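Local atomic coordinates of piwi domain-containing protein (Vanderwaltozyma polyspora, PDB entry 5THE), a protein that probably binds a small RNA guide as a budding-yeast Argonaute, this chain being mainly its C-terminal lobe and holding the guide's first nucleotides. Residues A[67-72]-A[234-239]; A[212-217]-A[240-245]; A[295-300]-A[544-549]. All blocks are in the same frame, centred on the assembly; numbering follows the deposited sequence.

Contact 1: residues A[67-72]-A[234-239]. With nucleotides of chain B.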
loop_
_atom_site.group_PDB
_atom_site.type_symbol
_atom_site.label_atom_id
_atom_site.label_comp_id
_atom_site.label_asym_id
_atom_site.label_seq_id
_atom_site.Cartn_x
_atom_site.Cartn_y
_atom_site.Cartn_z
ATOM N N HIS A 67 3.332 1.804 22.503
ATOM C CA HIS A 67 4.390 1.893 21.513
ATOM C C HIS A 67 4.389 3.269 20.873
ATOM O O HIS A 67 3.415 4.020 20.957
ATOM C CB HIS A 67 4.215 0.828 20.424
ATOM C CG HIS A 67 4.222 -0.571 20.943
ATOM N ND1 HIS A 67 5.263 -1.081 21.686
ATOM C CD2 HIS A 67 3.313 -1.571 20.826
ATOM C CE1 HIS A 67 4.998 -2.336 22.004
ATOM N NE2 HIS A 67 3.822 -2.658 21.494
ATOM N N GLN A 68 5.487 3.582 20.202
ATOM C CA GLN A 68 5.585 4.817 19.448
ATOM C C GLN A 68 6.051 4.528 18.030
ATOM O O GLN A 68 6.766 3.553 17.774
ATOM C CB GLN A 68 6.527 5.808 20.133
ATOM C CG GLN A 68 5.963 6.315 21.451
ATOM C CD GLN A 68 6.876 7.312 22.127
ATOM O OE1 GLN A 68 8.077 7.344 21.871
ATOM N NE2 GLN A 68 6.310 8.130 23.005
ATOM N N PHE A 69 5.605 5.382 17.113
ATOM C CA PHE A 69 6.089 5.345 15.745
ATOM C C PHE A 69 7.590 5.568 15.706
ATOM O O PHE A 69 8.130 6.386 16.454
ATOM C CB PHE A 69 5.401 6.421 14.906
ATOM C CG PHE A 69 3.911 6.251 14.803
ATOM C CD1 PHE A 69 3.335 4.985 14.870
ATOM C CD2 PHE A 69 3.093 7.349 14.647
ATOM C CE1 PHE A 69 1.953 4.817 14.778
ATOM C CE2 PHE A 69 1.694 7.190 14.543
ATOM C CZ PHE A 69 1.136 5.919 14.605
ATOM N N ILE A 70 8.246 4.877 14.773
ATOM C CA ILE A 70 9.706 4.942 14.663
ATOM C C ILE A 70 10.168 6.361 14.350
ATOM O O ILE A 70 11.160 6.841 14.903
ATOM C CB ILE A 70 10.194 3.952 13.585
ATOM C CG1 ILE A 70 10.046 2.513 14.067
ATOM C CG2 ILE A 70 11.635 4.261 13.160
ATOM C CD1 ILE A 70 10.109 1.484 12.936
ATOM N N SER A 71 9.477 7.046 13.440
ATOM C CA SER A 71 9.940 8.342 12.955
ATOM C C SER A 71 8.736 9.243 12.746
ATOM O O SER A 71 7.846 8.919 11.953
ATOM C CB SER A 71 10.734 8.203 11.649
ATOM O OG SER A 71 11.071 9.480 11.118
ATOM N N THR A 72 8.729 10.378 13.433
ATOM C CA THR A 72 7.663 11.367 13.383
ATOM C C THR A 72 8.270 12.726 13.076
ATOM O O THR A 72 9.494 12.885 13.100
ATOM C CB THR A 72 6.919 11.385 14.724
ATOM O OG1 THR A 72 7.857 11.591 15.786
ATOM C CG2 THR A 72 6.189 10.065 14.938
ATOM N N VAL A 234 -6.010 6.822 12.310
ATOM C CA VAL A 234 -5.996 7.985 11.427
ATOM C C VAL A 234 -4.585 8.539 11.305
ATOM O O VAL A 234 -4.104 8.825 10.202
ATOM C CB VAL A 234 -6.980 9.058 11.935
ATOM C CG1 VAL A 234 -6.680 10.412 11.279
ATOM C CG2 VAL A 234 -8.438 8.632 11.657
ATOM N N VAL A 235 -3.898 8.701 12.438
ATOM C CA VAL A 235 -2.604 9.372 12.415
ATOM C C VAL A 235 -1.523 8.481 11.826
ATOM O O VAL A 235 -0.481 8.988 11.404
ATOM C CB VAL A 235 -2.239 9.858 13.837
ATOM C CG1 VAL A 235 -1.746 8.708 14.718
ATOM C CG2 VAL A 235 -1.239 11.017 13.786
ATOM N N MET A 236 -1.739 7.161 11.774
ATOM C CA MET A 236 -0.805 6.308 11.046
ATOM C C MET A 236 -0.632 6.820 9.629
ATOM O O MET A 236 0.495 6.979 9.136
ATOM C CB MET A 236 -1.296 4.861 11.041
ATOM C CG MET A 236 -1.237 4.195 12.423
ATOM S SD MET A 236 -1.608 2.443 12.392
ATOM C CE MET A 236 -0.014 1.694 12.080
ATOM N N LYS A 237 -1.753 7.143 8.984
ATOM C CA LYS A 237 -1.732 7.619 7.606
ATOM C C LYS A 237 -1.105 8.999 7.515
ATOM O O LYS A 237 -0.295 9.256 6.622
ATOM C CB LYS A 237 -3.162 7.612 7.038
ATOM C CG LYS A 237 -3.748 6.200 6.940
ATOM C CD LYS A 237 -5.210 6.105 7.405
ATOM C CE LYS A 237 -6.182 6.847 6.483
ATOM N NZ LYS A 237 -6.234 6.317 5.080
ATOM N N MET A 238 -1.470 9.898 8.435
ATOM C CA MET A 238 -0.882 11.233 8.447
ATOM C C MET A 238 0.628 11.153 8.570
ATOM O O MET A 238 1.363 11.813 7.825
ATOM C CB MET A 238 -1.455 12.040 9.608
ATOM C CG MET A 238 -2.962 12.255 9.516
ATOM S SD MET A 238 -3.528 13.171 10.962
ATOM C CE MET A 238 -5.195 13.652 10.453
ATOM N N ASN A 239 1.103 10.337 9.512
ATOM C CA ASN A 239 2.536 10.236 9.756
ATOM C C ASN A 239 3.274 9.788 8.501
ATOM O O ASN A 239 4.333 10.333 8.172
ATOM C CB ASN A 239 2.804 9.272 10.913
ATOM C CG ASN A 239 4.264 9.322 11.412
ATOM O OD1 ASN A 239 4.827 8.314 11.797
ATOM N ND2 ASN A 239 4.834 10.495 11.456
ATOM P P A B 2 -13.413 7.152 7.777
ATOM O OP1 A B 2 -14.348 6.100 7.303
ATOM O OP2 A B 2 -13.770 8.042 8.925
ATOM O "O5'" A B 2 -12.014 6.460 8.086
ATOM C "C5'" A B 2 -10.820 7.236 8.216
ATOM C "C4'" A B 2 -9.756 6.467 8.945
ATOM O "O4'" A B 2 -10.155 6.293 10.322
ATOM C "C3'" A B 2 -9.519 5.048 8.463
ATOM O "O3'" A B 2 -8.705 4.998 7.328
ATOM C "C2'" A B 2 -8.907 4.384 9.687
ATOM O "O2'" A B 2 -7.563 4.813 9.856
ATOM C "C1'" A B 2 -9.737 5.023 10.791
ATOM N N9 A B 2 -10.965 4.267 11.107
ATOM C C8 A B 2 -12.183 4.378 10.483
ATOM N N7 A B 2 -13.117 3.629 10.995
ATOM C C5 A B 2 -12.468 3.001 12.054
ATOM C C6 A B 2 -12.925 2.078 12.990
ATOM N N6 A B 2 -14.188 1.649 12.977
ATOM N N1 A B 2 -12.036 1.623 13.914
ATOM C C2 A B 2 -10.778 2.094 13.872
ATOM N N3 A B 2 -10.223 2.975 13.025
ATOM C C4 A B 2 -11.139 3.378 12.137
ATOM P P A B 3 -8.924 3.838 6.252
ATOM O OP1 A B 3 -7.962 4.210 5.171
ATOM O OP2 A B 3 -10.377 3.677 5.951
ATOM O "O5'" A B 3 -8.422 2.524 7.006
ATOM C "C5'" A B 3 -7.067 2.415 7.414
ATOM C "C4'" A B 3 -6.867 1.255 8.348
ATOM O "O4'" A B 3 -7.538 1.484 9.614
ATOM C "C3'" A B 3 -7.424 -0.074 7.877
ATOM O "O3'" A B 3 -6.570 -0.688 6.946
ATOM C "C2'" A B 3 -7.547 -0.848 9.179
ATOM O "O2'" A B 3 -6.273 -1.327 9.594
ATOM C "C1'" A B 3 -8.004 0.258 10.133
ATOM N N9 A B 3 -9.465 0.302 10.148
ATOM C C8 A B 3 -10.295 0.884 9.214
ATOM N N7 A B 3 -11.565 0.698 9.479
ATOM C C5 A B 3 -11.553 -0.046 10.645
ATOM C C6 A B 3 -12.598 -0.554 11.407
ATOM N N6 A B 3 -13.884 -0.346 11.074
ATOM N N1 A B 3 -12.254 -1.258 12.507
ATOM C C2 A B 3 -10.946 -1.433 12.790
ATOM N N3 A B 3 -9.859 -1.011 12.136
ATOM C C4 A B 3 -10.260 -0.317 11.062
#
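In the guide-binding part of this Argonaute lobe, Phe69 of the loop 67-72 is pressed against one flank of helix 228-241, whose other flank faces the RNA. With CG anti to its own carbonyl carbon (chi1 -62°), the benzyl group is carried across to the helix. Its CZ lies 3.7 Å from Met236 CG, the two side chains crossing at about a right angle, while CE2 meets Val235 CG1 at 3.8 Å, the methyl sitting at the ring edge and in its plane. A broad, rigid, apolar ring suits this place because it touches two successive helical positions at once. With an alanine here, the flank of Met236 and the CG1 methyl of Val235 would probably lose their common partner, and a gap would open between loop and helix. The Asn239 side chain, one helical turn on, runs antiparallel to that of Phe69, its amide plane only 15° from the ring, and its end lies close to the Ser71 carbonyl. The CG2 methyl of Thr72 touches this amide, while its OG1 bonds to the carbonyl of Gly114. Ile70 and Ser71 both face Ser245 in the pairing of this loop with the chain after the helix, a classic beta bulge. On the RNA side, Lys237 CE passes 3.2 Å from O3' of A2 of chain B, and the bent chain lets NZ donate to OP1 of A3 of chain B at 2.7 Å; this long, flexible cation also bonds to Ile549 O and salt-bridges a further RNA phosphate. Val234 lies against the A2 ribose. Behind the contact, Val235 packs on Phe106 and Val110 of helix 95-111, and Met238 reaches Tyr186 and Leu188 of strand 185-191, seating the helix on the parallel sheet.

Contact 2: residues A[212-217]-A[240-245]. With nucleotides of chain B.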
loop_
_atom_site.group_PDB
_atom_site.type_symbol
_atom_site.label_atom_id
_atom_site.label_comp_id
_atom_site.label_asym_id
_atom_site.label_seq_id
_atom_site.Cartn_x
_atom_site.Cartn_y
_atom_site.Cartn_z
ATOM N N GLY A 212 -1.208 19.681 -4.238
ATOM C CA GLY A 212 -0.172 18.919 -3.557
ATOM C C GLY A 212 -0.089 19.259 -2.086
ATOM O O GLY A 212 1.015 19.348 -1.536
ATOM N N ALA A 213 -1.232 19.483 -1.437
ATOM C CA ALA A 213 -1.267 19.772 -0.010
ATOM C C ALA A 213 -1.596 18.487 0.747
ATOM O O ALA A 213 -2.487 17.736 0.345
ATOM C CB ALA A 213 -2.287 20.866 0.309
ATOM N N LEU A 214 -0.845 18.221 1.814
ATOM C CA LEU A 214 -1.102 17.046 2.638
ATOM C C LEU A 214 -2.486 17.141 3.268
ATOM O O LEU A 214 -2.859 18.177 3.820
ATOM C CB LEU A 214 -0.034 16.927 3.730
ATOM C CG LEU A 214 1.404 16.668 3.279
ATOM C CD1 LEU A 214 2.247 16.370 4.509
ATOM C CD2 LEU A 214 1.480 15.502 2.270
ATOM N N ASN A 215 -3.244 16.050 3.206
ATOM C CA ASN A 215 -4.588 16.078 3.756
ATOM C C ASN A 215 -5.053 14.658 4.023
ATOM O O ASN A 215 -4.658 13.722 3.328
ATOM C CB ASN A 215 -5.577 16.775 2.799
ATOM C CG ASN A 215 -5.844 15.959 1.538
ATOM O OD1 ASN A 215 -6.898 15.325 1.403
ATOM N ND2 ASN A 215 -4.877 15.950 0.616
ATOM N N SER A 216 -5.929 14.522 5.012
ATOM C CA SER A 216 -6.679 13.301 5.244
ATOM C C SER A 216 -8.150 13.655 5.408
ATOM O O SER A 216 -8.501 14.748 5.866
ATOM C CB SER A 216 -6.193 12.544 6.503
ATOM O OG SER A 216 -4.808 12.250 6.432
ATOM N N CYS A 217 -9.004 12.720 5.034
ATOM C CA CYS A 217 -10.428 12.837 5.274
ATOM C C CYS A 217 -10.853 11.962 6.438
ATOM O O CYS A 217 -10.286 10.902 6.703
ATOM C CB CYS A 217 -11.237 12.436 4.045
ATOM S SG CYS A 217 -10.946 13.528 2.688
ATOM N N LEU A 240 2.717 8.808 7.774
ATOM C CA LEU A 240 3.319 8.398 6.504
ATOM C C LEU A 240 3.366 9.558 5.514
ATOM O O LEU A 240 4.398 9.794 4.870
ATOM C CB LEU A 240 2.562 7.210 5.907
ATOM C CG LEU A 240 2.688 5.897 6.702
ATOM C CD1 LEU A 240 1.762 4.823 6.132
ATOM C CD2 LEU A 240 4.156 5.401 6.737
ATOM N N LYS A 241 2.244 10.284 5.366
ATOM C CA LYS A 241 2.204 11.431 4.464
ATOM C C LYS A 241 3.211 12.491 4.874
ATOM O O LYS A 241 3.780 13.171 4.016
ATOM C CB LYS A 241 0.791 12.016 4.419
ATOM C CG LYS A 241 -0.143 11.173 3.561
ATOM C CD LYS A 241 -1.586 11.489 3.839
ATOM C CE LYS A 241 -2.510 10.831 2.822
ATOM N NZ LYS A 241 -3.953 11.114 3.158
ATOM N N LEU A 242 3.480 12.606 6.175
ATOM C CA LEU A 242 4.531 13.461 6.702
ATOM C C LEU A 242 5.916 12.803 6.668
ATOM O O LEU A 242 6.801 13.235 7.412
ATOM C CB LEU A 242 4.173 13.877 8.126
ATOM C CG LEU A 242 2.971 14.823 8.151
ATOM C CD1 LEU A 242 2.249 14.787 9.504
ATOM C CD2 LEU A 242 3.470 16.223 7.830
ATOM N N LEU A 243 6.108 11.784 5.830
ATOM C CA LEU A 243 7.397 11.127 5.603
ATOM C C LEU A 243 7.861 10.338 6.812
ATOM O O LEU A 243 9.044 10.011 6.926
ATOM C CB LEU A 243 8.488 12.127 5.184
ATOM C CG LEU A 243 8.112 13.020 3.999
ATOM C CD1 LEU A 243 9.289 13.911 3.561
ATOM C CD2 LEU A 243 7.621 12.177 2.846
ATOM N N GLY A 244 6.953 10.014 7.722
ATOM C CA GLY A 244 7.319 9.264 8.898
ATOM C C GLY A 244 7.388 7.768 8.656
ATOM O O GLY A 244 7.155 7.249 7.566
ATOM N N SER A 245 7.753 7.067 9.718
ATOM C CA SER A 245 7.739 5.616 9.763
ATOM C C SER A 245 6.917 5.243 10.977
ATOM O O SER A 245 7.137 5.792 12.059
ATOM C CB SER A 245 9.155 5.019 9.881
ATOM O OG SER A 245 9.963 5.450 8.812
ATOM O OP3 U B 1 -7.897 8.859 2.072
ATOM P P U B 1 -8.178 9.519 3.361
ATOM O OP1 U B 1 -7.865 10.966 3.256
ATOM O OP2 U B 1 -7.537 8.761 4.448
ATOM O "O5'" U B 1 -9.738 9.462 3.590
ATOM C "C5'" U B 1 -10.369 8.304 4.120
ATOM C "C4'" U B 1 -11.715 8.682 4.658
ATOM O "O4'" U B 1 -12.556 9.161 3.567
ATOM C "C3'" U B 1 -12.486 7.567 5.351
ATOM O "O3'" U B 1 -13.119 8.101 6.515
ATOM C "C2'" U B 1 -13.531 7.158 4.310
ATOM O "O2'" U B 1 -14.715 6.610 4.848
ATOM C "C1'" U B 1 -13.799 8.479 3.587
ATOM N N1 U B 1 -14.259 8.300 2.195
ATOM C C2 U B 1 -15.462 8.855 1.836
ATOM O O2 U B 1 -16.122 9.501 2.621
ATOM N N3 U B 1 -15.858 8.645 0.534
ATOM C C4 U B 1 -15.161 7.938 -0.429
ATOM O O4 U B 1 -15.630 7.837 -1.567
ATOM C C5 U B 1 -13.924 7.376 0.020
ATOM C C6 U B 1 -13.532 7.566 1.286
HETATM O O HOH W 1 -4.873 9.430 4.691
#
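Leu214 is the first residue of 212-217 to meet the end of helix 228-241. Its CD1 methyl touches Leu242 CD2 at 3.5 Å, the two leucines meeting at a slant, and also lies 3.6 Å from Lys241 O. A branched apolar side chain suits this spot, since it can cover both the last helical turn and the leucine that follows. The CB of Asn215 is directed away from the helix, and its amide folds back on its own segment: ND2 donates to Ala213 O at 3.0 Å, with the carbonyl partner lying in the amide plane, and OD1 accepts from Lys204. Its backbone carbonyl, in contrast, faces the helix, where Lys241 NZ donates to Asn215 O at 2.7 Å, tilted 17° from the carbonyl plane. Lys241 spans this gap because its chain is extended beyond CG, and the long, straight reach of a lysine suits the distance. At Ser216, OG bonds to the Tyr186 hydroxyl and lies 3.6 Å from Lys241 NZ; a water accepts from the same ammonium group, has a weak bond from the serine, and donates to OP2 of U1 of chain B. Cys217 finishes the walk: its backbone N donates to OP1 of that nucleotide at 2.7 Å, N-H...O angle 156°. The lysine and its water thus help line the pocket for the guide's 5' phosphate, whose negative charge the ammonium group probably helps to balance, here through the water. Leu243, with positive phi, is the C' residue of the Schellman motif that closes the helix. Strand 215-219 runs parallel to strand 185-191, helix 197-210 covers Asn215 and Cys217, and helix 228-241 brings its C-terminal end against the Leu214 side.

Contact 3: residues A[295-300]-A[544-549]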
loop_
_atom_site.group_PDB
_atom_site.type_symbol
_atom_site.label_atom_id
_atom_site.label_comp_id
_atom_site.label_asym_id
_atom_site.label_seq_id
_atom_site.Cartn_x
_atom_site.Cartn_y
_atom_site.Cartn_z
ATOM N N PHE A 295 11.922 0.174 4.142
ATOM C CA PHE A 295 10.755 -0.246 3.352
ATOM C C PHE A 295 9.449 0.283 3.934
ATOM O O PHE A 295 8.381 -0.322 3.811
ATOM C CB PHE A 295 10.727 -1.762 3.194
ATOM C CG PHE A 295 11.995 -2.292 2.620
ATOM C CD1 PHE A 295 12.211 -2.257 1.245
ATOM C CD2 PHE A 295 13.005 -2.751 3.459
ATOM C CE1 PHE A 295 13.399 -2.723 0.710
ATOM C CE2 PHE A 295 14.225 -3.209 2.940
ATOM C CZ PHE A 295 14.430 -3.201 1.573
ATOM N N THR A 296 9.549 1.445 4.528
ATOM C CA THR A 296 8.465 2.115 5.216
ATOM C C THR A 296 7.730 3.098 4.318
ATOM O O THR A 296 6.575 3.458 4.596
ATOM C CB THR A 296 9.098 2.810 6.425
ATOM O OG1 THR A 296 9.012 1.941 7.574
ATOM C CG2 THR A 296 8.493 4.123 6.669
ATOM N N GLN A 297 8.373 3.519 3.234
ATOM C CA GLN A 297 7.863 4.553 2.342
ATOM C C GLN A 297 7.891 4.030 0.914
ATOM O O GLN A 297 8.941 3.577 0.437
ATOM C CB GLN A 297 8.705 5.812 2.469
ATOM C CG GLN A 297 8.448 6.581 3.751
ATOM C CD GLN A 297 7.168 7.399 3.660
ATOM O OE1 GLN A 297 6.726 7.747 2.557
ATOM N NE2 GLN A 297 6.562 7.706 4.814
ATOM N N PHE A 298 6.742 4.085 0.243
ATOM C CA PHE A 298 6.595 3.621 -1.136
ATOM C C PHE A 298 5.923 4.695 -1.988
ATOM O O PHE A 298 4.762 4.546 -2.386
ATOM C CB PHE A 298 5.779 2.329 -1.208
ATOM C CG PHE A 298 6.564 1.091 -0.896
ATOM C CD1 PHE A 298 6.851 0.748 0.422
ATOM C CD2 PHE A 298 7.002 0.252 -1.917
ATOM C CE1 PHE A 298 7.567 -0.394 0.715
ATOM C CE2 PHE A 298 7.726 -0.909 -1.621
ATOM C CZ PHE A 298 8.015 -1.223 -0.310
ATOM N N PRO A 299 6.623 5.784 -2.301
ATOM C CA PRO A 299 6.071 6.731 -3.277
ATOM C C PRO A 299 5.972 6.048 -4.627
ATOM O O PRO A 299 6.635 5.043 -4.892
ATOM C CB PRO A 299 7.071 7.891 -3.299
ATOM C CG PRO A 299 8.354 7.330 -2.756
ATOM C CD PRO A 299 7.983 6.142 -1.857
ATOM N N GLY A 300 5.109 6.593 -5.482
ATOM C CA GLY A 300 4.824 5.951 -6.748
ATOM C C GLY A 300 4.366 6.936 -7.796
ATOM O O GLY A 300 4.183 8.126 -7.540
ATOM N N SER A 544 6.764 12.434 -4.454
ATOM C CA SER A 544 7.553 11.574 -3.588
ATOM C C SER A 544 6.850 11.277 -2.271
ATOM O O SER A 544 7.490 10.821 -1.323
ATOM C CB SER A 544 8.925 12.200 -3.323
ATOM O OG SER A 544 9.604 12.427 -4.542
ATOM N N VAL A 545 5.554 11.527 -2.193
ATOM C CA VAL A 545 4.786 11.343 -0.971
ATOM C C VAL A 545 3.779 10.231 -1.200
ATOM O O VAL A 545 3.270 10.062 -2.314
ATOM C CB VAL A 545 4.086 12.661 -0.572
ATOM C CG1 VAL A 545 3.173 12.457 0.637
ATOM C CG2 VAL A 545 5.134 13.753 -0.310
ATOM N N MET A 546 3.502 9.459 -0.142
ATOM C CA MET A 546 2.431 8.458 -0.161
ATOM C C MET A 546 1.073 9.123 0.078
ATOM O O MET A 546 0.365 8.832 1.043
ATOM C CB MET A 546 2.688 7.371 0.877
ATOM C CG MET A 546 3.913 6.506 0.624
ATOM S SD MET A 546 4.278 5.420 2.029
ATOM C CE MET A 546 2.844 4.325 1.999
ATOM N N TYR A 547 0.709 10.038 -0.835
ATOM C CA TYR A 547 -0.561 10.739 -0.709
ATOM C C TYR A 547 -1.743 9.798 -0.842
ATOM O O TYR A 547 -2.853 10.152 -0.434
ATOM C CB TYR A 547 -0.670 11.853 -1.755
ATOM C CG TYR A 547 -0.503 11.373 -3.177
ATOM C CD1 TYR A 547 0.759 11.310 -3.761
ATOM C CD2 TYR A 547 -1.609 10.991 -3.939
ATOM C CE1 TYR A 547 0.924 10.868 -5.060
ATOM C CE2 TYR A 547 -1.453 10.547 -5.253
ATOM C CZ TYR A 547 -0.187 10.485 -5.801
ATOM O OH TYR A 547 -0.013 10.057 -7.100
ATOM N N TYR A 548 -1.530 8.617 -1.410
ATOM C CA TYR A 548 -2.605 7.679 -1.671
ATOM C C TYR A 548 -2.982 6.855 -0.445
ATOM O O TYR A 548 -4.002 6.157 -0.486
ATOM C CB TYR A 548 -2.194 6.753 -2.824
ATOM C CG TYR A 548 -0.930 5.975 -2.518
ATOM C CD1 TYR A 548 -0.987 4.796 -1.790
ATOM C CD2 TYR A 548 0.314 6.437 -2.928
ATOM C CE1 TYR A 548 0.147 4.096 -1.480
ATOM C CE2 TYR A 548 1.471 5.737 -2.631
ATOM C CZ TYR A 548 1.377 4.563 -1.905
ATOM O OH TYR A 548 2.507 3.847 -1.595
ATOM N N ILE A 549 -2.187 6.916 0.634
ATOM C CA ILE A 549 -2.385 6.038 1.793
ATOM C C ILE A 549 -3.521 6.510 2.691
ATOM O O ILE A 549 -4.090 5.710 3.440
ATOM C CB ILE A 549 -1.081 5.898 2.631
ATOM C CG1 ILE A 549 -1.122 4.641 3.509
ATOM C CG2 ILE A 549 -0.900 7.097 3.542
ATOM C CD1 ILE A 549 -1.346 3.371 2.744
ATOM O OXT ILE A 549 -3.892 7.687 2.703
HETATM O O HOH W 2 5.048 9.786 2.156
HETATM O O HOH W 3 8.100 8.962 0.448
HETATM O O HOH W 4 2.396 10.161 -8.127
HETATM O O HOH W 5 4.021 9.016 -4.538
#
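Tyr548 OH donates a hydrogen bond to Phe298 O, which sits at the ring edge, in its plane; the modelled length of 2.5 Å is unusually short and may be partly error. The phenol gets there because chi1 is 59°, CG standing between the backbone N and the carbonyl carbon. Beside it Met546 fills the tight half of the contact: SD accepts a weak but nearly straight bond from Phe298 N (3.3 Å, 172°) and lies 3.4 Å from Gln297 OE1. A flexible, polarisable thioether suits a place that needs bulk and can still receive an N-H. Pro299 adds its CB, 3.5 Å from Ser544 C, a compact ring laid against the Ser544 backbone.

The other half is looser and joined by water. Gln297 OE1 accepts from two waters, one taking the Met546 N-H and one donating to Ser544 O, while NE2 is held by the carbonyls of Gly244 and Leu240. A third water links Gly300 N to Val545 O, and a fourth joins Gly300 O to Tyr547 OH. The last residues, 544-549, tuck into the Piwi domain against the loop leading to strand 300-305, Met546 centring an inverse gamma turn and a type I turn running from it to the C-terminal carboxylate of Ile549. Phe298 meets Tyr494 and Pro491 of helix 490-515, whereas Pro299 and Ser544 rest on Ile326 of helix 320-329.

How the contacts relate
The three contacts gather round the end of helix 228-241 and the guide's 5' end. Contacts 1 and 2 share that helix, their centres about 11 Å apart, and are stitched by probable bonds Asn239 O to Gly244 N (2.7 Å) and Ser71 O to Ser245 N (2.9 Å). Contact 3 centres about 9 Å from contact 2 and 14 Å from contact 1. It ends in the chain terminus: Ile549 O probably accepts from Lys237 NZ at 2.8 Å, while its OXT makes a long, weak ion pair with Lys241. The C-terminal carboxylate thus meets Lys237, which bonds a phosphate directly, and Lys241, which reaches one through water, consistent with an Argonaute 5'-phosphate pocket.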